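Local coordinates for glycoside Hydrolase Family 43_12 (Metagenome, PDB 7JVH), which probably hydrolyses glycosidic bonds in plant cell-wall polysaccharides such as xylose- or arabinose-containing hemicelluloses, at residues F30-Y35 with S385-S390; Y395-M400 with L434-Q439; L416-L421 with V561-F566; E506-L511 with F528-N533. All blocks are in the same frame, centred on the assembly; numbering follows the deposited sequence.

All four contacts belong to the concanavalin A-like beta sandwich that accompanies the family 43 catalytic domain. Contact 1 is partly buried and polar at its outer side, pairing two strands of the eight-stranded sheet by backbone bonds and an asparagine clasp. Contact 2, the one nearest the centre of the chain, is buried and mixes a single beta bridge, an aromatic pair and bridging waters. Contact 3 is wholly apolar and joins the two facing sheets; Met563 there touches Phe30 and Phe388 of contact 1 and Trp397 of contact 2. Contact 4 also connects the two sheets, but at the surface, with a few aliphatic side chains and the ring of Tyr530, and it meets none of the others.

Contact 1. Residues F30-Y35 with S385-S390; sequences FTNFTY and SEDFKS
Ser385 stands beside Thr34 in an antiparallel non-hydrogen-bonded pair, their CA atoms 4.2 Å apart, and its small hydroxyl suits a spot where Asn32 must reach across: Asn32 ND2 donates to Ser385 OG at 3.1 Å. Glu386 follows as the hydrogen-bonded partner of Phe33. Glu386 N gives to Phe33 O at 2.8 Å, and Phe33 N returns the bond to Glu386 O at 2.9 Å. The bent Glu386 side chain lays CG over the centre of the Phe388 ring, while OE1 bonds to Tyr384 OH and OE2 receives the backbone N of Phe388. At Asp387 the strand has ended and the chain runs on as a loop, and OD1 takes the same Asn32 ND2 at 3.0 Å, met nearly along the C-O bond, with amide and carboxylate planes 56° apart. Both acceptors lie close to the amide plane, and Thr34 OG1 donates to an in-plane lone pair of Asn32 OD1, so three bonds fix the amide's rotation. With an alanine at Asn32, the Asp387 carboxylate would probably lose this mate and be set free to turn. Phe388, at positive phi (49°), turns its ring inward, where CE2 lies 4.2 Å from Phe33 CB. Strand 442-451 runs along the other side of strand 28-37, which bulges at Thr31 and Asn32, and Phe30, Phe33 and Phe388 pack on Met563 of strand 560-566 in the facing sheet.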
# COMPACT_ATOMS: atom_id res chain seq x y z
N PHE A 30 -12.29 4.53 -21.99
CA PHE A 30 -11.43 5.58 -21.45
C PHE A 30 -10.14 5.57 -22.25
O PHE A 30 -9.37 4.62 -22.18
CB PHE A 30 -11.16 5.36 -19.97
CG PHE A 30 -12.41 5.36 -19.12
CD1 PHE A 30 -13.17 4.20 -18.97
CD2 PHE A 30 -12.82 6.51 -18.47
CE1 PHE A 30 -14.32 4.20 -18.20
CE2 PHE A 30 -13.97 6.52 -17.70
CZ PHE A 30 -14.72 5.36 -17.55
N THR A 31 -9.93 6.64 -23.03
CA THR A 31 -8.83 6.75 -23.99
C THR A 31 -7.56 7.32 -23.35
O THR A 31 -6.48 7.18 -23.91
CB THR A 31 -9.25 7.63 -25.18
OG1 THR A 31 -8.31 7.50 -26.24
CG2 THR A 31 -9.30 9.08 -24.79
N ASN A 32 -7.71 7.99 -22.20
CA ASN A 32 -6.61 8.57 -21.44
C ASN A 32 -6.88 8.62 -19.94
O ASN A 32 -8.01 8.80 -19.50
CB ASN A 32 -6.32 9.99 -21.89
CG ASN A 32 -5.22 10.66 -21.08
OD1 ASN A 32 -5.47 11.55 -20.26
ND2 ASN A 32 -3.99 10.20 -21.27
N PHE A 33 -5.81 8.46 -19.15
CA PHE A 33 -5.77 8.92 -17.77
C PHE A 33 -4.45 9.65 -17.54
O PHE A 33 -3.39 9.14 -17.90
CB PHE A 33 -5.91 7.76 -16.76
CG PHE A 33 -6.22 8.24 -15.37
CD1 PHE A 33 -5.22 8.58 -14.49
CD2 PHE A 33 -7.53 8.37 -14.96
CE1 PHE A 33 -5.51 9.03 -13.20
CE2 PHE A 33 -7.84 8.81 -13.66
CZ PHE A 33 -6.83 9.15 -12.79
N THR A 34 -4.53 10.83 -16.92
CA THR A 34 -3.35 11.62 -16.57
C THR A 34 -3.40 11.92 -15.09
O THR A 34 -4.42 12.38 -14.58
CB THR A 34 -3.26 12.96 -17.37
OG1 THR A 34 -3.25 12.67 -18.77
CG2 THR A 34 -2.02 13.73 -17.03
N TYR A 35 -2.28 11.66 -14.40
CA TYR A 35 -2.11 11.96 -12.99
C TYR A 35 -0.85 12.82 -12.81
O TYR A 35 0.24 12.42 -13.26
CB TYR A 35 -1.99 10.67 -12.17
CG TYR A 35 -1.63 10.88 -10.71
CD1 TYR A 35 -2.61 11.20 -9.77
CD2 TYR A 35 -0.32 10.76 -10.26
CE1 TYR A 35 -2.29 11.41 -8.44
CE2 TYR A 35 0.02 10.96 -8.94
CZ TYR A 35 -0.97 11.27 -8.02
OH TYR A 35 -0.64 11.47 -6.69
N SER A 385 0.81 9.92 -17.74
CA SER A 385 -0.23 9.89 -18.75
C SER A 385 -0.22 8.49 -19.35
O SER A 385 0.79 8.04 -19.89
CB SER A 385 -0.00 10.93 -19.84
OG SER A 385 -1.02 10.85 -20.82
N GLU A 386 -1.37 7.82 -19.26
CA GLU A 386 -1.53 6.46 -19.71
C GLU A 386 -2.64 6.48 -20.74
O GLU A 386 -3.73 7.01 -20.48
CB GLU A 386 -1.94 5.57 -18.54
CG GLU A 386 -2.21 4.12 -18.91
CD GLU A 386 -1.01 3.48 -19.60
OE1 GLU A 386 -0.02 3.22 -18.89
OE2 GLU A 386 -1.09 3.21 -20.83
N ASP A 387 -2.37 5.88 -21.90
CA ASP A 387 -3.33 5.77 -23.00
C ASP A 387 -3.92 4.38 -23.19
O ASP A 387 -4.77 4.19 -24.02
CB ASP A 387 -2.66 6.26 -24.29
CG ASP A 387 -2.40 7.75 -24.28
OD1 ASP A 387 -3.15 8.49 -23.59
OD2 ASP A 387 -1.45 8.20 -24.97
N PHE A 388 -3.45 3.41 -22.38
CA PHE A 388 -3.92 2.03 -22.40
C PHE A 388 -3.97 1.42 -23.81
O PHE A 388 -4.92 0.74 -24.18
CB PHE A 388 -5.28 1.89 -21.71
CG PHE A 388 -5.28 2.36 -20.28
CD1 PHE A 388 -4.68 1.59 -19.29
CD2 PHE A 388 -5.84 3.58 -19.93
CE1 PHE A 388 -4.67 2.03 -17.97
CE2 PHE A 388 -5.83 4.02 -18.62
CZ PHE A 388 -5.24 3.25 -17.63
N LYS A 389 -2.91 1.67 -24.59
CA LYS A 389 -2.72 1.12 -25.93
C LYS A 389 -2.04 -0.27 -25.94
O LYS A 389 -1.55 -0.71 -26.98
CB LYS A 389 -1.91 2.09 -26.76
CG LYS A 389 -2.52 3.49 -26.86
CD LYS A 389 -1.92 4.32 -27.99
CE LYS A 389 -2.80 5.54 -28.27
NZ LYS A 389 -2.10 6.61 -29.03
N SER A 390 -2.04 -0.95 -24.79
CA SER A 390 -1.33 -2.21 -24.62
C SER A 390 -2.03 -3.10 -23.60
O SER A 390 -2.36 -2.65 -22.49
CB SER A 390 0.09 -1.92 -24.16
OG SER A 390 0.74 -3.12 -23.75

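Contact 2. Residues Y395-M400 with L434-Q439; sequences YRWVAM and LFHRQQ
Val398 and Phe435 form a single antiparallel beta bridge, by which the segment 395-400 attaches to strand 433-437, an outermost strand of the six-stranded sheet in the concanavalin A-like sandwich. Val398 N donates to Phe435 O at 3.0 Å, and Phe435 N returns to Val398 O at 2.8 Å. On this frame most of the side chains cross rather than run together. Trp397 has CG opposite its carbonyl carbon (chi1 -68°), which sends the indole across the strand, from Leu434 to His436 CB: CE3 lies 3.8 Å from Leu434 CG, and the six-membered ring receives His436 CB over its face, a CH-pi contact 4.1 Å from the centroid. Because His436 carries CG away from its own N (chi1 -174°), its imidazole follows CB across the indole and presents an edge to that face, the planes 69° apart. A wide ring thus serves both a methylene and a heteroaromatic edge, while its NE1 is taken by Tyr384 OH and Phe388 meets it edge-to-face. At the bridge itself, the branched Val398 sets CG2 4.0 Å from Phe435 CB. Beyond it, the selenomethionine Met400 brings CG to 3.8 Å from Phe435 CE2, and its chain then bends at chi2 and chi3. Arg437, extended from CG to NE, sends its guanidinium past Val398; NE is held by Cys60 O, and NH1 gives to two waters. One water donates to Tyr395 O; the other accepts from both Arg437 N and NH1 and donates to Arg396 O, 2.6 Å away.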
# COMPACT_ATOMS: atom_id res chain seq x y z
N TYR A 395 1.45 -2.11 -13.90
CA TYR A 395 1.21 -2.76 -12.60
C TYR A 395 0.80 -1.85 -11.44
O TYR A 395 0.63 -2.33 -10.32
CB TYR A 395 2.45 -3.52 -12.13
CG TYR A 395 2.93 -4.65 -13.02
CD1 TYR A 395 2.10 -5.72 -13.33
CD2 TYR A 395 4.24 -4.67 -13.51
CE1 TYR A 395 2.56 -6.77 -14.13
CE2 TYR A 395 4.70 -5.70 -14.30
CZ TYR A 395 3.85 -6.74 -14.60
OH TYR A 395 4.31 -7.76 -15.40
N ARG A 396 0.68 -0.54 -11.70
CA ARG A 396 0.20 0.44 -10.71
C ARG A 396 -1.31 0.47 -10.60
O ARG A 396 -1.84 1.01 -9.63
CB ARG A 396 0.66 1.85 -11.07
CG ARG A 396 2.01 2.23 -10.51
CD ARG A 396 2.47 3.53 -11.12
NE ARG A 396 2.70 3.40 -12.56
CZ ARG A 396 3.39 4.25 -13.30
NH1 ARG A 396 3.87 5.36 -12.76
NH2 ARG A 396 3.53 4.03 -14.59
N TRP A 397 -1.99 -0.06 -11.62
CA TRP A 397 -3.44 -0.06 -11.70
C TRP A 397 -4.02 -1.24 -10.95
O TRP A 397 -3.67 -2.38 -11.22
CB TRP A 397 -3.86 -0.07 -13.16
CG TRP A 397 -3.50 1.21 -13.82
CD1 TRP A 397 -2.43 1.43 -14.64
CD2 TRP A 397 -4.18 2.46 -13.69
NE1 TRP A 397 -2.41 2.74 -15.03
CE2 TRP A 397 -3.47 3.40 -14.46
CE3 TRP A 397 -5.31 2.89 -12.99
CZ2 TRP A 397 -3.86 4.73 -14.56
CZ3 TRP A 397 -5.70 4.22 -13.09
CH2 TRP A 397 -4.98 5.12 -13.88
N VAL A 398 -4.91 -0.94 -10.00
CA VAL A 398 -5.57 -1.94 -9.17
C VAL A 398 -7.09 -1.80 -9.28
O VAL A 398 -7.61 -0.74 -9.66
CB VAL A 398 -5.17 -1.79 -7.69
CG1 VAL A 398 -3.68 -2.10 -7.51
CG2 VAL A 398 -5.51 -0.40 -7.14
N ALA A 399 -7.78 -2.90 -8.96
CA ALA A 399 -9.24 -2.94 -8.83
C ALA A 399 -9.54 -3.23 -7.37
O ALA A 399 -8.69 -3.75 -6.65
CB ALA A 399 -9.81 -4.00 -9.73
N MSE A 400 -10.75 -2.88 -6.93
CA MSE A 400 -11.22 -3.17 -5.58
C MSE A 400 -11.96 -4.50 -5.58
O MSE A 400 -12.90 -4.67 -6.34
CB MSE A 400 -12.13 -2.05 -5.07
CG MSE A 400 -11.41 -0.73 -4.82
SE MSE A 400 -10.07 -0.89 -3.41
CE MSE A 400 -10.97 -1.86 -1.94
N LEU A 434 -11.00 1.03 -12.28
CA LEU A 434 -9.55 0.87 -12.25
C LEU A 434 -8.96 2.09 -11.55
O LEU A 434 -9.33 3.21 -11.87
CB LEU A 434 -8.97 0.69 -13.64
CG LEU A 434 -7.62 -0.01 -13.75
CD1 LEU A 434 -7.67 -1.40 -13.14
CD2 LEU A 434 -7.18 -0.08 -15.20
N PHE A 435 -8.05 1.83 -10.59
CA PHE A 435 -7.62 2.82 -9.64
C PHE A 435 -6.10 2.99 -9.61
O PHE A 435 -5.34 2.04 -9.83
CB PHE A 435 -8.08 2.46 -8.23
CG PHE A 435 -9.55 2.71 -7.98
CD1 PHE A 435 -10.06 4.00 -7.97
CD2 PHE A 435 -10.42 1.64 -7.74
CE1 PHE A 435 -11.40 4.23 -7.74
CE2 PHE A 435 -11.76 1.87 -7.50
CZ PHE A 435 -12.26 3.15 -7.50
N HIS A 436 -5.70 4.23 -9.30
CA HIS A 436 -4.33 4.65 -9.14
C HIS A 436 -4.28 5.25 -7.75
O HIS A 436 -5.15 6.05 -7.39
CB HIS A 436 -4.00 5.71 -10.19
CG HIS A 436 -2.56 6.11 -10.22
ND1 HIS A 436 -1.99 6.89 -9.23
CD2 HIS A 436 -1.57 5.85 -11.11
CE1 HIS A 436 -0.72 7.09 -9.52
NE2 HIS A 436 -0.44 6.47 -10.65
N ARG A 437 -3.26 4.87 -6.97
CA ARG A 437 -3.07 5.39 -5.63
C ARG A 437 -2.85 6.89 -5.66
O ARG A 437 -2.20 7.41 -6.57
CB ARG A 437 -1.86 4.72 -4.98
CG ARG A 437 -2.05 3.24 -4.68
CD ARG A 437 -0.70 2.61 -4.41
NE ARG A 437 -0.71 1.20 -4.04
CZ ARG A 437 -0.89 0.19 -4.89
NH1 ARG A 437 -1.15 0.40 -6.18
NH2 ARG A 437 -0.82 -1.05 -4.46
N GLN A 438 -3.43 7.59 -4.68
CA GLN A 438 -3.14 9.00 -4.45
C GLN A 438 -1.73 9.05 -3.84
O GLN A 438 -1.53 8.67 -2.67
CB GLN A 438 -4.16 9.65 -3.53
CG GLN A 438 -3.86 11.09 -3.21
CD GLN A 438 -5.06 11.87 -2.65
OE1 GLN A 438 -6.17 11.36 -2.61
NE2 GLN A 438 -4.83 13.12 -2.26
N GLN A 439 -0.77 9.52 -4.64
CA GLN A 439 0.64 9.54 -4.25
C GLN A 439 1.08 10.87 -3.65
O GLN A 439 2.21 10.98 -3.18
CB GLN A 439 1.52 9.16 -5.44
CG GLN A 439 1.40 7.69 -5.80
CD GLN A 439 2.34 7.28 -6.90
OE1 GLN A 439 2.16 7.65 -8.05
NE2 GLN A 439 3.34 6.50 -6.57
O HOH W 1 -0.06 -1.93 -7.79
O HOH W 2 -1.51 2.77 -7.81

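Contact 3. Residues L416-L421 with V561-F566; sequences LQMTAL and VGMGVF
Two strands from facing sheets of the concanavalin A-like beta sandwich meet here across part of its interior: strand 416-418 from the eight-stranded sheet and strand 560-566 from the six-stranded one. The axes of the short segments 416-418 and 561-566 approach to 8.5 Å and cross at -28°, a spacing filled wholly by apolar side chains. Met418, built as selenomethionine, is the main bridge. Its CG occupies the position between backbone N and carbonyl carbon (chi1 76°), from which the chain drops toward the other sheet and then bends at SE. CG rests 3.6 Å from Val565 CG1, SE lies against the backbone at Gly564 CA, and CE ends 3.4 Å from Met563 CG, a tight meeting of two flexible chains that cross at about a right angle. Met563, likewise selenomethionine, bends at chi2 and chi3, and its unbranched length lets the methyl turn sharply away toward Leu416. The alternation along the strand, with Met563 and Val565 inward and the CA of Gly564 between them, gives Met418 a surface to lie along. Val565 suits its place because both methyls work: CG1 and CG2 straddle Met418 CG, and CG2 also reaches Ala420 CA at 3.7 Å. If Val565 were an alanine, both methyls would go, and a gap would probably open beneath Met418 CG and Ala420. Ala420, small enough to come close to the strand's end, places CB 4.0 Å from Phe566 O. At the other end Leu416 CD1 lies 3.7 Å from Met563 CE.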
# COMPACT_ATOMS: atom_id res chain seq x y z
N LEU A 416 -9.28 1.81 -22.41
CA LEU A 416 -9.95 0.94 -21.45
C LEU A 416 -11.44 0.82 -21.75
O LEU A 416 -12.23 1.65 -21.31
CB LEU A 416 -9.78 1.45 -20.02
CG LEU A 416 -8.50 1.14 -19.28
CD1 LEU A 416 -8.60 1.59 -17.83
CD2 LEU A 416 -8.18 -0.34 -19.33
N GLN A 417 -11.80 -0.22 -22.50
CA GLN A 417 -13.18 -0.66 -22.69
C GLN A 417 -13.60 -1.39 -21.42
O GLN A 417 -13.11 -2.49 -21.17
CB GLN A 417 -13.27 -1.63 -23.86
CG GLN A 417 -13.68 -1.02 -25.18
CD GLN A 417 -13.81 -2.07 -26.25
OE1 GLN A 417 -14.36 -3.16 -26.02
NE2 GLN A 417 -13.31 -1.76 -27.46
N MSE A 418 -14.50 -0.80 -20.62
CA MSE A 418 -14.91 -1.48 -19.41
C MSE A 418 -16.43 -1.57 -19.31
O MSE A 418 -17.16 -0.63 -19.62
CB MSE A 418 -14.21 -0.89 -18.18
CG MSE A 418 -14.70 0.44 -17.64
SE MSE A 418 -13.67 0.89 -15.98
CE MSE A 418 -11.96 1.61 -16.60
N THR A 419 -16.88 -2.78 -18.93
CA THR A 419 -18.28 -3.16 -18.86
C THR A 419 -18.70 -3.14 -17.40
O THR A 419 -17.92 -3.49 -16.52
CB THR A 419 -18.45 -4.57 -19.44
OG1 THR A 419 -17.85 -4.63 -20.75
CG2 THR A 419 -19.92 -4.97 -19.54
N ALA A 420 -19.92 -2.69 -17.13
CA ALA A 420 -20.41 -2.50 -15.76
C ALA A 420 -20.76 -3.84 -15.12
O ALA A 420 -21.54 -4.60 -15.66
CB ALA A 420 -21.60 -1.57 -15.73
N LEU A 421 -20.15 -4.11 -13.96
CA LEU A 421 -20.57 -5.19 -13.07
C LEU A 421 -21.86 -4.75 -12.36
O LEU A 421 -22.28 -3.60 -12.47
CB LEU A 421 -19.48 -5.49 -12.04
CG LEU A 421 -18.15 -6.05 -12.55
CD1 LEU A 421 -17.15 -6.18 -11.41
CD2 LEU A 421 -18.34 -7.38 -13.26
N VAL A 561 -7.61 7.25 -6.99
CA VAL A 561 -8.25 7.98 -8.05
C VAL A 561 -8.27 7.07 -9.26
O VAL A 561 -7.32 6.35 -9.53
CB VAL A 561 -7.53 9.33 -8.34
CG1 VAL A 561 -6.14 9.11 -8.92
CG2 VAL A 561 -8.36 10.20 -9.28
N GLY A 562 -9.39 7.07 -9.98
CA GLY A 562 -9.53 6.21 -11.13
C GLY A 562 -10.80 6.45 -11.93
O GLY A 562 -11.54 7.39 -11.67
N MSE A 563 -11.02 5.57 -12.91
CA MSE A 563 -12.21 5.62 -13.74
C MSE A 563 -13.04 4.36 -13.47
O MSE A 563 -12.51 3.31 -13.13
CB MSE A 563 -11.81 5.81 -15.21
CG MSE A 563 -10.89 4.76 -15.80
SE MSE A 563 -9.33 5.47 -16.81
CE MSE A 563 -7.83 4.67 -15.85
N GLY A 564 -14.37 4.49 -13.61
CA GLY A 564 -15.26 3.37 -13.38
C GLY A 564 -16.58 3.49 -14.10
O GLY A 564 -16.90 4.53 -14.63
N VAL A 565 -17.34 2.39 -14.08
CA VAL A 565 -18.63 2.28 -14.74
C VAL A 565 -19.63 1.55 -13.83
O VAL A 565 -19.25 0.63 -13.10
CB VAL A 565 -18.51 1.56 -16.10
CG1 VAL A 565 -17.65 2.38 -17.05
CG2 VAL A 565 -17.90 0.19 -15.92
N PHE A 566 -20.89 2.00 -13.87
CA PHE A 566 -21.93 1.55 -12.95
C PHE A 566 -23.28 1.47 -13.67
O PHE A 566 -23.39 1.91 -14.81
CB PHE A 566 -22.04 2.52 -11.78
CG PHE A 566 -20.77 2.73 -11.05
CD1 PHE A 566 -20.31 1.77 -10.16
CD2 PHE A 566 -20.02 3.87 -11.24
CE1 PHE A 566 -19.13 1.95 -9.46
CE2 PHE A 566 -18.83 4.07 -10.56
CZ PHE A 566 -18.39 3.12 -9.65

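Contact 4. Residues E506-L511 with F528-N533; sequences EPIGKL and FSYTLN
Leu532 is the bump of this contact, and Ile508 with Leu511 makes the hollow. The Leu532 CD2 methyl enters the notch between them, 3.8 Å from Ile508 CB and 3.7 Å from Leu511 CD1, while Ile508 CD1 closes on the same methyl at 4.0 Å. The other branch, Leu532 CD1, also lies on Leu511 CD1, so both methyls of Leu532 close on that single Leu511 methyl as the side chains cross obliquely. Ile508 crosses Leu532 at about a right angle, and its beta branching matters: the stem at CB meets the leucine, whereas CG2 leaves in another direction and sits 4.0 Å from Tyr530 CE2. Ile508 and Tyr530 slide past each other in opposite directions, the methyl approaching the ring obliquely. Tyr530 carries its ring toward the other segment with CG lodged between backbone N and carbonyl carbon (chi1 65°), and its long phenol reaches as far as Glu506, whose CB is 4.4 Å from Tyr530 OH. The curve of the chain makes the notch possible. After Ile508 the backbone turns through Gly509, whose positive phi (64°) favours glycine, and Leu511 is brought round to flank the same methyl. The patch is shallow, burying 199 Å² in all, as befits a contact at the protein surface. It joins the two sheets there: strand 501-507 is the outermost strand beside 482-489, strand 525-531 runs between 515-522 and 536-544 in the opposing sheet, and Ile515 of strand 515-522 touches both Ile508 and Leu532.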
# COMPACT_ATOMS: atom_id res chain seq x y z
N GLU A 506 -25.50 18.72 -14.03
CA GLU A 506 -25.62 19.61 -15.20
C GLU A 506 -25.87 18.79 -16.46
O GLU A 506 -25.22 17.77 -16.67
CB GLU A 506 -24.35 20.44 -15.42
CG GLU A 506 -23.99 21.42 -14.33
CD GLU A 506 -24.94 22.60 -14.21
OE1 GLU A 506 -25.78 22.86 -15.12
OE2 GLU A 506 -24.85 23.29 -13.18
N PRO A 507 -26.80 19.21 -17.35
CA PRO A 507 -26.95 18.57 -18.65
C PRO A 507 -25.82 18.97 -19.60
O PRO A 507 -25.23 20.02 -19.43
CB PRO A 507 -28.28 19.11 -19.15
CG PRO A 507 -28.48 20.40 -18.43
CD PRO A 507 -27.75 20.32 -17.13
N ILE A 508 -25.52 18.11 -20.58
CA ILE A 508 -24.47 18.38 -21.56
C ILE A 508 -24.92 18.07 -23.00
O ILE A 508 -24.08 17.87 -23.90
CB ILE A 508 -23.19 17.57 -21.22
CG1 ILE A 508 -23.48 16.07 -21.16
CG2 ILE A 508 -22.65 18.00 -19.87
CD1 ILE A 508 -22.24 15.23 -21.13
N GLY A 509 -26.24 18.04 -23.22
CA GLY A 509 -26.84 17.70 -24.48
C GLY A 509 -26.54 16.26 -24.87
O GLY A 509 -26.24 15.39 -24.03
N LYS A 510 -26.57 16.04 -26.19
CA LYS A 510 -26.36 14.74 -26.80
C LYS A 510 -24.89 14.52 -27.12
O LYS A 510 -24.40 14.95 -28.16
CB LYS A 510 -27.16 14.67 -28.09
CG LYS A 510 -28.65 14.78 -27.91
CD LYS A 510 -29.37 14.10 -29.07
CE LYS A 510 -30.87 14.25 -28.98
NZ LYS A 510 -31.58 13.12 -29.66
N LEU A 511 -24.19 13.84 -26.21
CA LEU A 511 -22.77 13.60 -26.34
C LEU A 511 -22.41 12.91 -27.67
O LEU A 511 -22.66 11.72 -27.83
CB LEU A 511 -22.25 12.81 -25.14
CG LEU A 511 -20.78 13.00 -24.81
CD1 LEU A 511 -20.48 14.43 -24.41
CD2 LEU A 511 -20.40 12.04 -23.68
N PHE A 528 -14.05 19.15 -8.77
CA PHE A 528 -14.30 18.42 -9.99
C PHE A 528 -14.59 19.40 -11.14
O PHE A 528 -14.96 20.55 -10.92
CB PHE A 528 -15.46 17.43 -9.77
CG PHE A 528 -15.04 16.17 -9.04
CD1 PHE A 528 -14.95 16.13 -7.66
CD2 PHE A 528 -14.74 15.02 -9.75
CE1 PHE A 528 -14.59 14.97 -7.00
CE2 PHE A 528 -14.37 13.84 -9.08
CZ PHE A 528 -14.30 13.83 -7.71
N SER A 529 -14.40 18.91 -12.37
CA SER A 529 -14.65 19.68 -13.57
C SER A 529 -14.82 18.74 -14.73
O SER A 529 -14.44 17.56 -14.65
CB SER A 529 -13.47 20.63 -13.86
OG SER A 529 -12.30 19.93 -14.28
N TYR A 530 -15.38 19.29 -15.81
CA TYR A 530 -15.53 18.60 -17.08
C TYR A 530 -15.15 19.55 -18.20
O TYR A 530 -15.29 20.76 -18.05
CB TYR A 530 -16.96 18.09 -17.27
CG TYR A 530 -18.03 19.16 -17.38
CD1 TYR A 530 -18.42 19.90 -16.28
CD2 TYR A 530 -18.68 19.40 -18.60
CE1 TYR A 530 -19.40 20.87 -16.38
CE2 TYR A 530 -19.68 20.35 -18.72
CZ TYR A 530 -20.03 21.08 -17.61
OH TYR A 530 -20.99 22.05 -17.71
N THR A 531 -14.63 18.99 -19.30
CA THR A 531 -14.16 19.77 -20.43
C THR A 531 -14.75 19.17 -21.69
O THR A 531 -14.40 18.04 -22.08
CB THR A 531 -12.62 19.77 -20.52
OG1 THR A 531 -12.06 20.25 -19.29
CG2 THR A 531 -12.16 20.65 -21.73
N LEU A 532 -15.70 19.89 -22.29
CA LEU A 532 -16.40 19.44 -23.47
C LEU A 532 -15.91 20.34 -24.61
O LEU A 532 -14.80 20.85 -24.55
CB LEU A 532 -17.94 19.46 -23.26
CG LEU A 532 -18.70 18.30 -23.91
CD1 LEU A 532 -17.79 17.13 -24.23
CD2 LEU A 532 -19.89 17.86 -23.07
N ASN A 533 -16.73 20.50 -25.65
CA ASN A 533 -16.35 21.19 -26.90
C ASN A 533 -15.50 22.45 -26.69
O ASN A 533 -15.95 23.59 -26.91
CB ASN A 533 -17.60 21.46 -27.76
CG ASN A 533 -18.83 21.77 -26.92
OD1 ASN A 533 -18.79 22.65 -26.06
ND2 ASN A 533 -19.92 21.03 -27.14